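Long-range contacts in uncharacterized protein DR_0571 (Deinococcus radiodurans R1, PDB 3C4N), which binds ADP and is probably an FAD-dependent oxidoreductase of the ETF-QO/FixC family, though its specific reaction is not known: residues Q256-D261 and A343-A348; H371-G376 and A385-L390; D140-F145 and Q267-R272. All blocks are in the same frame, centred on the assembly; numbering follows the deposited sequence.

Interaction 1: Q256-D261 and A343-A348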
ATOM      1  N   GLN A 256      -3.703  16.744  23.102  1.00 19.91           N
ATOM      2  CA  GLN A 256      -4.754  17.213  22.222  1.00 26.89           C
ATOM      3  C   GLN A 256      -4.219  18.373  21.389  1.00 26.54           C
ATOM      4  O   GLN A 256      -3.272  19.042  21.796  1.00 21.24           O
ATOM      5  CB  GLN A 256      -5.948  17.664  23.064  1.00 31.59           C
ATOM      6  CG  GLN A 256      -6.423  16.610  24.047  1.00 30.70           C
ATOM      7  CD  GLN A 256      -7.576  17.089  24.905  1.00 34.90           C
ATOM      8  OE1 GLN A 256      -7.418  17.985  25.748  1.00 33.46           O
ATOM      9  NE2 GLN A 256      -8.749  16.498  24.695  1.00 27.07           N
ATOM     10  N   PHE A 257      -4.817  18.611  20.226  1.00 24.39           N
ATOM     11  CA  PHE A 257      -4.367  19.698  19.367  1.00 24.01           C
ATOM     12  C   PHE A 257      -5.512  20.611  18.938  1.00 28.59           C
ATOM     13  O   PHE A 257      -5.776  20.781  17.739  1.00 29.30           O
ATOM     14  CB  PHE A 257      -3.661  19.140  18.125  1.00 22.22           C
ATOM     15  CG  PHE A 257      -2.562  18.161  18.438  1.00 17.36           C
ATOM     16  CD1 PHE A 257      -2.861  16.838  18.758  1.00 20.36           C
ATOM     17  CD2 PHE A 257      -1.227  18.551  18.390  1.00 12.91           C
ATOM     18  CE1 PHE A 257      -1.845  15.917  19.018  1.00 15.67           C
ATOM     19  CE2 PHE A 257      -0.204  17.640  18.649  1.00 12.84           C
ATOM     20  CZ  PHE A 257      -0.513  16.317  18.962  1.00 14.98           C
ATOM     21  N   PRO A 258      -6.208  21.223  19.909  1.00 26.27           N
ATOM     22  CA  PRO A 258      -7.318  22.113  19.551  1.00 20.25           C
ATOM     23  C   PRO A 258      -6.886  23.229  18.601  1.00 24.99           C
ATOM     24  O   PRO A 258      -5.753  23.712  18.666  1.00 26.04           O
ATOM     25  CB  PRO A 258      -7.800  22.631  20.908  1.00 18.87           C
ATOM     26  CG  PRO A 258      -6.585  22.542  21.773  1.00 20.02           C
ATOM     27  CD  PRO A 258      -5.956  21.240  21.360  1.00 18.07           C
ATOM     28  N   ARG A 259      -7.797  23.630  17.719  1.00 32.16           N
ATOM     29  CA  ARG A 259      -7.518  24.674  16.739  1.00 28.68           C
ATOM     30  C   ARG A 259      -7.946  26.079  17.160  1.00 27.64           C
ATOM     31  O   ARG A 259      -8.990  26.262  17.786  1.00 30.22           O
ATOM     32  CB  ARG A 259      -8.172  24.339  15.400  1.00 23.68           C
ATOM     33  CG  ARG A 259      -7.975  25.449  14.395  1.00 29.66           C
ATOM     34  CD  ARG A 259      -8.093  24.981  12.972  1.00 31.89           C
ATOM     35  NE  ARG A 259      -8.370  26.115  12.145  1.00 46.21           N
ATOM     36  CZ  ARG A 259      -7.744  26.678  11.118  1.00 40.46           C
ATOM     37  NH1 ARG A 259      -6.607  26.279  10.560  1.00 45.21           N
ATOM     38  NH2 ARG A 259      -8.356  27.747  10.657  1.00 38.41           N
ATOM     39  N   LEU A 260      -7.128  27.064  16.798  1.00 18.28           N
ATOM     40  CA  LEU A 260      -7.396  28.458  17.111  1.00 20.87           C
ATOM     41  C   LEU A 260      -7.682  29.212  15.817  1.00 26.91           C
ATOM     42  O   LEU A 260      -6.766  29.529  15.055  1.00 22.19           O
ATOM     43  CB  LEU A 260      -6.196  29.090  17.806  1.00 19.19           C
ATOM     44  CG  LEU A 260      -6.402  30.535  18.269  1.00 16.36           C
ATOM     45  CD1 LEU A 260      -7.279  30.567  19.518  1.00  9.70           C
ATOM     46  CD2 LEU A 260      -5.052  31.160  18.559  1.00 16.42           C
ATOM     47  N   ASP A 261      -8.954  29.511  15.576  1.00 26.02           N
ATOM     48  CA  ASP A 261      -9.343  30.199  14.360  1.00 25.61           C
ATOM     49  C   ASP A 261      -9.111  31.698  14.379  1.00 26.24           C
ATOM     50  O   ASP A 261     -10.047  32.477  14.527  1.00 30.16           O
ATOM     51  CB  ASP A 261     -10.808  29.904  14.048  1.00 30.47           C
ATOM     52  CG  ASP A 261     -11.045  28.446  13.713  1.00 29.22           C
ATOM     53  OD1 ASP A 261     -10.517  27.973  12.690  1.00 30.01           O
ATOM     54  OD2 ASP A 261     -11.756  27.767  14.475  1.00 38.18           O
ATOM     55  N   ALA A 343     -14.285  13.917  22.538  1.00 38.80           N
ATOM     56  CA  ALA A 343     -14.516  13.318  21.230  1.00 37.69           C
ATOM     57  C   ALA A 343     -14.480  14.354  20.110  1.00 33.69           C
ATOM     58  O   ALA A 343     -14.194  14.022  18.963  1.00 36.61           O
ATOM     59  CB  ALA A 343     -15.856  12.588  21.222  1.00 44.42           C
ATOM     60  N   ASP A 344     -14.770  15.608  20.434  1.00 34.44           N
ATOM     61  CA  ASP A 344     -14.756  16.654  19.417  1.00 33.72           C
ATOM     62  C   ASP A 344     -13.373  17.290  19.261  1.00 32.19           C
ATOM     63  O   ASP A 344     -13.177  18.124  18.385  1.00 35.62           O
ATOM     64  CB  ASP A 344     -15.769  17.755  19.763  1.00 41.89           C
ATOM     65  CG  ASP A 344     -17.198  17.229  19.896  1.00 42.97           C
ATOM     66  OD1 ASP A 344     -17.725  16.641  18.920  1.00 39.40           O
ATOM     67  OD2 ASP A 344     -17.788  17.416  20.985  1.00 38.34           O
ATOM     68  N   VAL A 345     -12.418  16.878  20.089  1.00 26.25           N
ATOM     69  CA  VAL A 345     -11.076  17.451  20.066  1.00 23.16           C
ATOM     70  C   VAL A 345      -9.957  16.529  19.538  1.00 25.23           C
ATOM     71  O   VAL A 345      -9.684  15.469  20.112  1.00 25.66           O
ATOM     72  CB  VAL A 345     -10.721  17.935  21.496  1.00 16.71           C
ATOM     73  CG1 VAL A 345      -9.359  18.599  21.522  1.00  7.29           C
ATOM     74  CG2 VAL A 345     -11.796  18.896  21.980  1.00 16.85           C
ATOM     75  N   PRO A 346      -9.294  16.931  18.436  1.00 20.33           N
ATOM     76  CA  PRO A 346      -8.202  16.160  17.828  1.00 23.41           C
ATOM     77  C   PRO A 346      -7.159  15.778  18.887  1.00 22.76           C
ATOM     78  O   PRO A 346      -6.614  16.649  19.564  1.00 20.63           O
ATOM     79  CB  PRO A 346      -7.634  17.130  16.790  1.00 18.83           C
ATOM     80  CG  PRO A 346      -8.820  17.932  16.395  1.00 16.65           C
ATOM     81  CD  PRO A 346      -9.482  18.208  17.724  1.00 22.88           C
ATOM     82  N   GLY A 347      -6.884  14.482  19.022  1.00 26.62           N
ATOM     83  CA  GLY A 347      -5.927  14.029  20.018  1.00 18.73           C
ATOM     84  C   GLY A 347      -5.218  12.753  19.609  1.00 20.30           C
ATOM     85  O   GLY A 347      -5.700  12.028  18.743  1.00 25.45           O
ATOM     86  N   ALA A 348      -4.073  12.476  20.231  1.00 21.80           N
ATOM     87  CA  ALA A 348      -3.291  11.284  19.913  1.00 20.37           C
ATOM     88  C   ALA A 348      -2.355  10.915  21.048  1.00 18.57           C
ATOM     89  O   ALA A 348      -2.031  11.748  21.895  1.00 23.55           O
ATOM     90  CB  ALA A 348      -2.481  11.513  18.644  1.00 13.74           C
TER
HETATM   91  O   HOH W   1      -9.402  14.593  22.622  1.00 31.15           O
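Gln256 and Gly347 form a non-hydrogen-bonded pair in an antiparallel bridge, with CA atoms 4.0 Å apart. The bridge joins strands 251-260 and 347-352 in a mixed sheet distinct from the one that holds the Rossmann-type strands. Phe257 and Val345 lose the most surface, followed by Gln256 and Pro346. Phe257 N donates to Pro346 O over 2.7 Å, short and fairly straight (163° at the hydrogen). The donor is tilted 21° from the carbonyl plane. Pro346 O also takes a CA-H contact from Gln256 CA at 3.3 Å. Phe257 CG is anti to the carbonyl carbon (chi1 -52°), which places the ring beside the opposite backbone, and the ring meets it with an edge. Pro346 O, Gly347 CA and Ala348 N all lie near the ring plane. Leu81 of helix 78-81 touches both Phe257 and Ala348, and Ala348 sits about 4 Å from the ADP-binding Ala78, measured between side chains. The side chains of Val345 and Gln256 cross at about a right angle. Val345 CG1 lies 3.9 Å from Gln256 CB and also reaches Pro258 CD at 4.3 Å. The Gln256 amide is buried and well satisfied. OE1 accepts from Arg314 N, and NE2 donates to Gly312 O. NE2 also donates to a water at 2.9 Å, and that water donates onward to Val345 O at 2.7 Å.

Interaction 2: H371-G376 and A385-L390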
ATOM      1  N   HIS A 371      14.296  -4.573  17.779  1.00 21.92           N
ATOM      2  CA  HIS A 371      14.520  -3.151  18.040  1.00 17.04           C
ATOM      3  C   HIS A 371      13.252  -2.380  18.342  1.00 13.54           C
ATOM      4  O   HIS A 371      12.217  -2.599  17.714  1.00 18.06           O
ATOM      5  CB  HIS A 371      15.201  -2.477  16.851  1.00  9.44           C
ATOM      6  CG  HIS A 371      16.524  -3.076  16.506  1.00 14.31           C
ATOM      7  ND1 HIS A 371      16.652  -4.138  15.638  1.00 18.25           N
ATOM      8  CD2 HIS A 371      17.769  -2.805  16.960  1.00 18.59           C
ATOM      9  CE1 HIS A 371      17.922  -4.497  15.572  1.00 13.80           C
ATOM     10  NE2 HIS A 371      18.621  -3.706  16.364  1.00 19.92           N
ATOM     11  N   LEU A 372      13.342  -1.471  19.306  1.00 10.84           N
ATOM     12  CA  LEU A 372      12.211  -0.630  19.668  1.00 15.32           C
ATOM     13  C   LEU A 372      12.528   0.811  19.251  1.00 13.89           C
ATOM     14  O   LEU A 372      13.417   1.447  19.814  1.00 20.10           O
ATOM     15  CB  LEU A 372      11.946  -0.712  21.176  1.00 11.24           C
ATOM     16  CG  LEU A 372      10.929   0.284  21.754  1.00 19.69           C
ATOM     17  CD1 LEU A 372       9.555   0.070  21.139  1.00 16.63           C
ATOM     18  CD2 LEU A 372      10.864   0.099  23.258  1.00 21.20           C
ATOM     19  N   LEU A 373      11.793   1.303  18.256  1.00 16.49           N
ATOM     20  CA  LEU A 373      11.961   2.648  17.708  1.00 12.24           C
ATOM     21  C   LEU A 373      10.972   3.602  18.343  1.00 14.37           C
ATOM     22  O   LEU A 373       9.765   3.380  18.291  1.00 20.69           O
ATOM     23  CB  LEU A 373      11.724   2.623  16.191  1.00 15.52           C
ATOM     24  CG  LEU A 373      11.867   3.901  15.348  1.00 10.07           C
ATOM     25  CD1 LEU A 373      13.200   4.567  15.651  1.00 14.48           C
ATOM     26  CD2 LEU A 373      11.773   3.553  13.860  1.00  1.06           C
ATOM     27  N   LEU A 374      11.486   4.664  18.940  1.00 14.11           N
ATOM     28  CA  LEU A 374      10.634   5.653  19.572  1.00 13.54           C
ATOM     29  C   LEU A 374      10.876   7.019  18.946  1.00 11.59           C
ATOM     30  O   LEU A 374      12.022   7.399  18.676  1.00 14.21           O
ATOM     31  CB  LEU A 374      10.923   5.705  21.077  1.00  9.22           C
ATOM     32  CG  LEU A 374      10.003   4.942  22.043  1.00 15.24           C
ATOM     33  CD1 LEU A 374       9.497   3.680  21.414  1.00  1.59           C
ATOM     34  CD2 LEU A 374      10.742   4.656  23.347  1.00  1.27           C
ATOM     35  N   GLY A 375       9.778   7.731  18.709  1.00 12.39           N
ATOM     36  CA  GLY A 375       9.815   9.071  18.151  1.00  7.35           C
ATOM     37  C   GLY A 375       9.679  10.032  19.317  1.00  9.65           C
ATOM     38  O   GLY A 375      10.684  10.395  19.920  1.00 14.81           O
ATOM     39  N   GLY A 376       8.455  10.439  19.655  1.00  8.80           N
ATOM     40  CA  GLY A 376       8.270  11.338  20.787  1.00  9.98           C
ATOM     41  C   GLY A 376       8.094  12.822  20.489  1.00 15.63           C
ATOM     42  O   GLY A 376       8.193  13.242  19.334  1.00 17.23           O
ATOM     43  N   ALA A 385      16.540  11.174  11.741  1.00 15.04           N
ATOM     44  CA  ALA A 385      17.869  10.765  12.184  1.00 10.91           C
ATOM     45  C   ALA A 385      17.858   9.459  12.952  1.00  9.45           C
ATOM     46  O   ALA A 385      18.692   8.580  12.702  1.00 12.29           O
ATOM     47  CB  ALA A 385      18.496  11.865  13.038  1.00 14.50           C
ATOM     48  N   ALA A 386      16.921   9.318  13.884  1.00  8.20           N
ATOM     49  CA  ALA A 386      16.852   8.093  14.680  1.00 13.45           C
ATOM     50  C   ALA A 386      16.422   6.888  13.841  1.00 13.96           C
ATOM     51  O   ALA A 386      16.837   5.761  14.120  1.00 15.59           O
ATOM     52  CB  ALA A 386      15.914   8.289  15.877  1.00  1.03           C
ATOM     53  N   ALA A 387      15.609   7.118  12.810  1.00 15.54           N
ATOM     54  CA  ALA A 387      15.171   6.016  11.948  1.00 14.05           C
ATOM     55  C   ALA A 387      16.299   5.609  11.004  1.00 11.68           C
ATOM     56  O   ALA A 387      16.442   4.438  10.670  1.00 15.10           O
ATOM     57  CB  ALA A 387      13.929   6.417  11.143  1.00 11.49           C
ATOM     58  N   HIS A 388      17.094   6.581  10.576  1.00 10.63           N
ATOM     59  CA  HIS A 388      18.209   6.303   9.681  1.00 13.58           C
ATOM     60  C   HIS A 388      19.361   5.603  10.404  1.00 20.66           C
ATOM     61  O   HIS A 388      20.015   4.730   9.840  1.00 23.40           O
ATOM     62  CB  HIS A 388      18.722   7.596   9.066  1.00 15.78           C
ATOM     63  CG  HIS A 388      19.911   7.407   8.180  1.00 21.14           C
ATOM     64  ND1 HIS A 388      21.180   7.813   8.538  1.00 22.09           N
ATOM     65  CD2 HIS A 388      20.025   6.855   6.949  1.00 20.36           C
ATOM     66  CE1 HIS A 388      22.022   7.521   7.563  1.00 16.60           C
ATOM     67  NE2 HIS A 388      21.348   6.939   6.587  1.00 17.68           N
ATOM     68  N   GLU A 389      19.603   6.014  11.648  1.00 20.57           N
ATOM     69  CA  GLU A 389      20.647   5.453  12.497  1.00 17.82           C
ATOM     70  C   GLU A 389      20.316   3.973  12.705  1.00 16.32           C
ATOM     71  O   GLU A 389      21.180   3.110  12.573  1.00 17.14           O
ATOM     72  CB  GLU A 389      20.657   6.208  13.839  1.00 24.16           C
ATOM     73  CG  GLU A 389      21.913   6.107  14.710  1.00 38.56           C
ATOM     74  CD  GLU A 389      21.987   4.830  15.556  1.00 44.83           C
ATOM     75  OE1 GLU A 389      20.943   4.389  16.081  1.00 37.00           O
ATOM     76  OE2 GLU A 389      23.104   4.277  15.708  1.00 44.96           O
ATOM     77  N   LEU A 390      19.053   3.678  12.997  1.00 15.73           N
ATOM     78  CA  LEU A 390      18.640   2.297  13.216  1.00 12.57           C
ATOM     79  C   LEU A 390      18.770   1.493  11.940  1.00 16.58           C
ATOM     80  O   LEU A 390      19.155   0.320  11.976  1.00 17.59           O
ATOM     81  CB  LEU A 390      17.192   2.219  13.713  1.00 11.94           C
ATOM     82  CG  LEU A 390      16.653   0.788  13.840  1.00 11.14           C
ATOM     83  CD1 LEU A 390      17.520   0.002  14.817  1.00  1.03           C
ATOM     84  CD2 LEU A 390      15.196   0.805  14.278  1.00  3.08           C
TER
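Leu390 has CG anti to the backbone N (chi1 175°), which sets its methyls against strand 370-374. There they meet His371, whose CG is anti to the carbonyl carbon (chi1 -59°). Leu390 CD1 rests over one face of the imidazole, 3.5 Å from His371 CD2 and 3.6 Å from His371 CG. The two side chains meet at a slant, and the other methyl, Leu390 CD2, lies 4.2 Å from His371 CB. Leu373 fills the next position on the same side of the strand. Its CB meets Leu390 CD2 at 4.4 Å, and its CD2 meets Ala387 CB at 4.5 Å. Leu373 CD1 approaches the backbone at Ala386 O. The segments meet through van der Waals contacts, mostly of methyl groups. Ala386 and Ala387 are small, and Leu373 packs against both. Strand and helix run nearly antiparallel (163°), with axes 9.2 Å apart, an alpha/beta layer consistent with the Rossmann-type fold of this family. Strand 370-374 is paired with strands 227-230 and 362-367. Helix 46-58 packs alongside: Leu373 touches Cys51 and the ADP-binding Met47, Leu390 also touches Cys51, and Ala387 touches Ala50.

Interaction 3: D140-F145 and Q267-R272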
ATOM      1  N   ASP A 140       9.809  44.184  17.906  1.00 45.67           N
ATOM      2  CA  ASP A 140      10.599  44.177  16.680  1.00 45.02           C
ATOM      3  C   ASP A 140      10.485  42.847  15.949  1.00 44.41           C
ATOM      4  O   ASP A 140      10.477  42.807  14.719  1.00 43.03           O
ATOM      5  CB  ASP A 140      12.063  44.468  17.015  1.00 49.35           C
ATOM      6  CG  ASP A 140      12.269  45.871  17.561  1.00 56.00           C
ATOM      7  OD1 ASP A 140      13.249  46.087  18.307  1.00 60.08           O
ATOM      8  OD2 ASP A 140      11.452  46.760  17.237  1.00 60.98           O
ATOM      9  N   ALA A 141      10.398  41.763  16.717  1.00 46.46           N
ATOM     10  CA  ALA A 141      10.279  40.409  16.166  1.00 44.31           C
ATOM     11  C   ALA A 141       9.008  40.261  15.331  1.00 40.39           C
ATOM     12  O   ALA A 141       9.014  39.632  14.272  1.00 36.57           O
ATOM     13  CB  ALA A 141      10.281  39.390  17.299  1.00 41.18           C
ATOM     14  N   LEU A 142       7.920  40.839  15.825  1.00 43.37           N
ATOM     15  CA  LEU A 142       6.638  40.791  15.137  1.00 46.45           C
ATOM     16  C   LEU A 142       6.429  42.047  14.292  1.00 47.12           C
ATOM     17  O   LEU A 142       5.299  42.451  14.020  1.00 48.64           O
ATOM     18  CB  LEU A 142       5.509  40.631  16.161  1.00 35.30           C
ATOM     19  CG  LEU A 142       5.092  39.208  16.539  1.00 38.83           C
ATOM     20  CD1 LEU A 142       6.223  38.236  16.275  1.00 40.20           C
ATOM     21  CD2 LEU A 142       4.666  39.169  18.001  1.00 31.19           C
ATOM     22  N   ALA A 143       7.534  42.659  13.878  1.00 48.81           N
ATOM     23  CA  ALA A 143       7.484  43.859  13.062  1.00 47.06           C
ATOM     24  C   ALA A 143       6.572  43.659  11.869  1.00 46.48           C
ATOM     25  O   ALA A 143       5.534  44.305  11.762  1.00 51.05           O
ATOM     26  CB  ALA A 143       8.879  44.230  12.585  1.00 54.16           C
ATOM     27  N   ASP A 144       6.945  42.759  10.969  1.00 47.14           N
ATOM     28  CA  ASP A 144       6.120  42.541   9.789  1.00 54.28           C
ATOM     29  C   ASP A 144       5.105  41.417   9.964  1.00 51.46           C
ATOM     30  O   ASP A 144       4.609  40.858   8.986  1.00 53.15           O
ATOM     31  CB  ASP A 144       6.993  42.254   8.569  1.00 57.23           C
ATOM     32  CG  ASP A 144       6.359  42.747   7.280  1.00 59.63           C
ATOM     33  OD1 ASP A 144       6.637  42.165   6.211  1.00 59.75           O
ATOM     34  OD2 ASP A 144       5.586  43.729   7.337  1.00 61.19           O
ATOM     35  N   PHE A 145       4.788  41.097  11.210  1.00 48.79           N
ATOM     36  CA  PHE A 145       3.835  40.035  11.485  1.00 42.68           C
ATOM     37  C   PHE A 145       2.793  40.502  12.505  1.00 43.00           C
ATOM     38  O   PHE A 145       2.777  40.056  13.649  1.00 43.05           O
ATOM     39  CB  PHE A 145       4.592  38.813  11.999  1.00 41.84           C
ATOM     40  CG  PHE A 145       5.709  38.362  11.089  1.00 40.71           C
ATOM     41  CD1 PHE A 145       5.446  37.982   9.775  1.00 39.18           C
ATOM     42  CD2 PHE A 145       7.020  38.285  11.556  1.00 36.82           C
ATOM     43  CE1 PHE A 145       6.469  37.537   8.941  1.00 34.24           C
ATOM     44  CE2 PHE A 145       8.048  37.841  10.725  1.00 35.20           C
ATOM     45  CZ  PHE A 145       7.770  37.464   9.417  1.00 32.26           C
ATOM     46  N   GLN A 267       3.674  32.884   6.202  1.00 38.90           N
ATOM     47  CA  GLN A 267       4.971  33.249   6.720  1.00 41.33           C
ATOM     48  C   GLN A 267       4.932  33.770   8.151  1.00 43.31           C
ATOM     49  O   GLN A 267       5.932  34.281   8.660  1.00 43.50           O
ATOM     50  CB  GLN A 267       5.604  34.270   5.786  1.00 46.56           C
ATOM     51  CG  GLN A 267       4.651  35.349   5.338  1.00 51.67           C
ATOM     52  CD  GLN A 267       5.144  36.061   4.094  1.00 61.62           C
ATOM     53  OE1 GLN A 267       4.611  37.109   3.711  1.00 67.67           O
ATOM     54  NE2 GLN A 267       6.168  35.494   3.446  1.00 51.02           N
ATOM     55  N   THR A 268       3.775  33.639   8.798  1.00 41.51           N
ATOM     56  CA  THR A 268       3.642  34.072  10.184  1.00 36.84           C
ATOM     57  C   THR A 268       4.409  33.063  11.028  1.00 29.84           C
ATOM     58  O   THR A 268       4.165  31.857  10.964  1.00 28.65           O
ATOM     59  CB  THR A 268       2.155  34.151  10.642  1.00 34.32           C
ATOM     60  OG1 THR A 268       2.103  34.300  12.065  1.00 40.18           O
ATOM     61  CG2 THR A 268       1.396  32.916  10.250  1.00 42.47           C
ATOM     62  N   PRO A 269       5.363  33.552  11.825  1.00 31.25           N
ATOM     63  CA  PRO A 269       6.199  32.713  12.693  1.00 30.89           C
ATOM     64  C   PRO A 269       5.480  31.831  13.714  1.00 26.15           C
ATOM     65  O   PRO A 269       4.341  32.095  14.098  1.00 25.21           O
ATOM     66  CB  PRO A 269       7.146  33.727  13.344  1.00 30.87           C
ATOM     67  CG  PRO A 269       6.358  35.004  13.334  1.00 31.02           C
ATOM     68  CD  PRO A 269       5.669  34.983  12.001  1.00 25.40           C
ATOM     69  N   VAL A 270       6.156  30.757  14.114  1.00 18.19           N
ATOM     70  CA  VAL A 270       5.626  29.841  15.115  1.00 17.98           C
ATOM     71  C   VAL A 270       5.878  30.557  16.439  1.00 16.50           C
ATOM     72  O   VAL A 270       6.920  31.187  16.614  1.00 22.81           O
ATOM     73  CB  VAL A 270       6.391  28.483  15.116  1.00 14.87           C
ATOM     74  CG1 VAL A 270       5.882  27.590  16.230  1.00  8.15           C
ATOM     75  CG2 VAL A 270       6.224  27.786  13.774  1.00 16.00           C
ATOM     76  N   LEU A 271       4.928  30.477  17.361  1.00 18.72           N
ATOM     77  CA  LEU A 271       5.068  31.135  18.654  1.00 14.31           C
ATOM     78  C   LEU A 271       4.945  30.119  19.769  1.00 15.80           C
ATOM     79  O   LEU A 271       4.205  29.142  19.652  1.00 20.94           O
ATOM     80  CB  LEU A 271       3.981  32.197  18.821  1.00 23.06           C
ATOM     81  CG  LEU A 271       3.950  33.301  17.757  1.00 25.58           C
ATOM     82  CD1 LEU A 271       2.555  33.929  17.717  1.00 31.85           C
ATOM     83  CD2 LEU A 271       5.017  34.341  18.064  1.00 16.56           C
ATOM     84  N   ARG A 272       5.673  30.367  20.854  1.00 21.15           N
ATOM     85  CA  ARG A 272       5.685  29.502  22.028  1.00 10.78           C
ATOM     86  C   ARG A 272       5.639  30.338  23.294  1.00 18.88           C
ATOM     87  O   ARG A 272       6.216  31.419  23.349  1.00 20.58           O
ATOM     88  CB  ARG A 272       6.955  28.665  22.040  1.00  7.92           C
ATOM     89  CG  ARG A 272       6.985  27.594  20.985  1.00 18.46           C
ATOM     90  CD  ARG A 272       8.140  26.626  21.200  1.00 16.78           C
ATOM     91  NE  ARG A 272       7.949  25.420  20.400  1.00 20.31           N
ATOM     92  CZ  ARG A 272       8.825  24.425  20.323  1.00 16.63           C
ATOM     93  NH1 ARG A 272       9.963  24.495  21.001  1.00 23.65           N
ATOM     94  NH2 ARG A 272       8.559  23.363  19.572  1.00  8.02           N
TER
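The backbone bond from Ala143 N to Asp140 O (3.1 Å) helps hold the bend from which Leu142 and Phe145 reach Pro269. A second bond, from Phe145 N to Leu142 O (3.2 Å), closes a type I beta turn just after helix 138-141. The turn packs on the lead-in to strand 270-273, which pairs with strand 118-127. Phe145 CG lies anti to the carbonyl carbon (chi1 -54°), and this sets the ring across the proline. Pro269 CD forms a CH-pi contact over one ring face, 3.6 Å from the centroid and 15° off the normal. An alanine in place of Phe145 would remove this ring and would probably open a gap over Pro269, leaving its CD without an aromatic partner. Leu142 CD1 extends the apolar patch, 4.4 Å from Pro269 CG and 4.5 Å from Leu271 CD2. Leu124 of strand 118-127 and Ala148 of helix 146-149 also touch Leu142. Pro122 of strand 118-127 also touches Pro269. The site is far from the bound nucleotide and joins the turn between two short helices to one strand of the sheet. On the Gln267 side, Phe145 CE1 comes within 3.3 Å of the carbonyl atom Gln267 O.

Overall arrangement
Along the chain, the segments of interactions 1 and 3 alternate: 140-145, 256-261, 267-272, 343-348. Interaction 2 follows near the C-terminus as a local pair. Interactions 1 and 3 share one mixed sheet, through the successive strands 251-260 and 270-273, and their centres are 23 Å apart. Interaction 2 belongs to the other sheet, which carries the Rossmann-type nucleotide site. It lies across the chain's centre from both, 27 Å from interaction 1 and 33 Å from interaction 3, centre to centre. None touches another. The ADP has contacts of both sheets near it: the side chains of Ala348 and Leu373 lie about 7 and 6 Å from it. Interaction 3 lies away from the nucleotide.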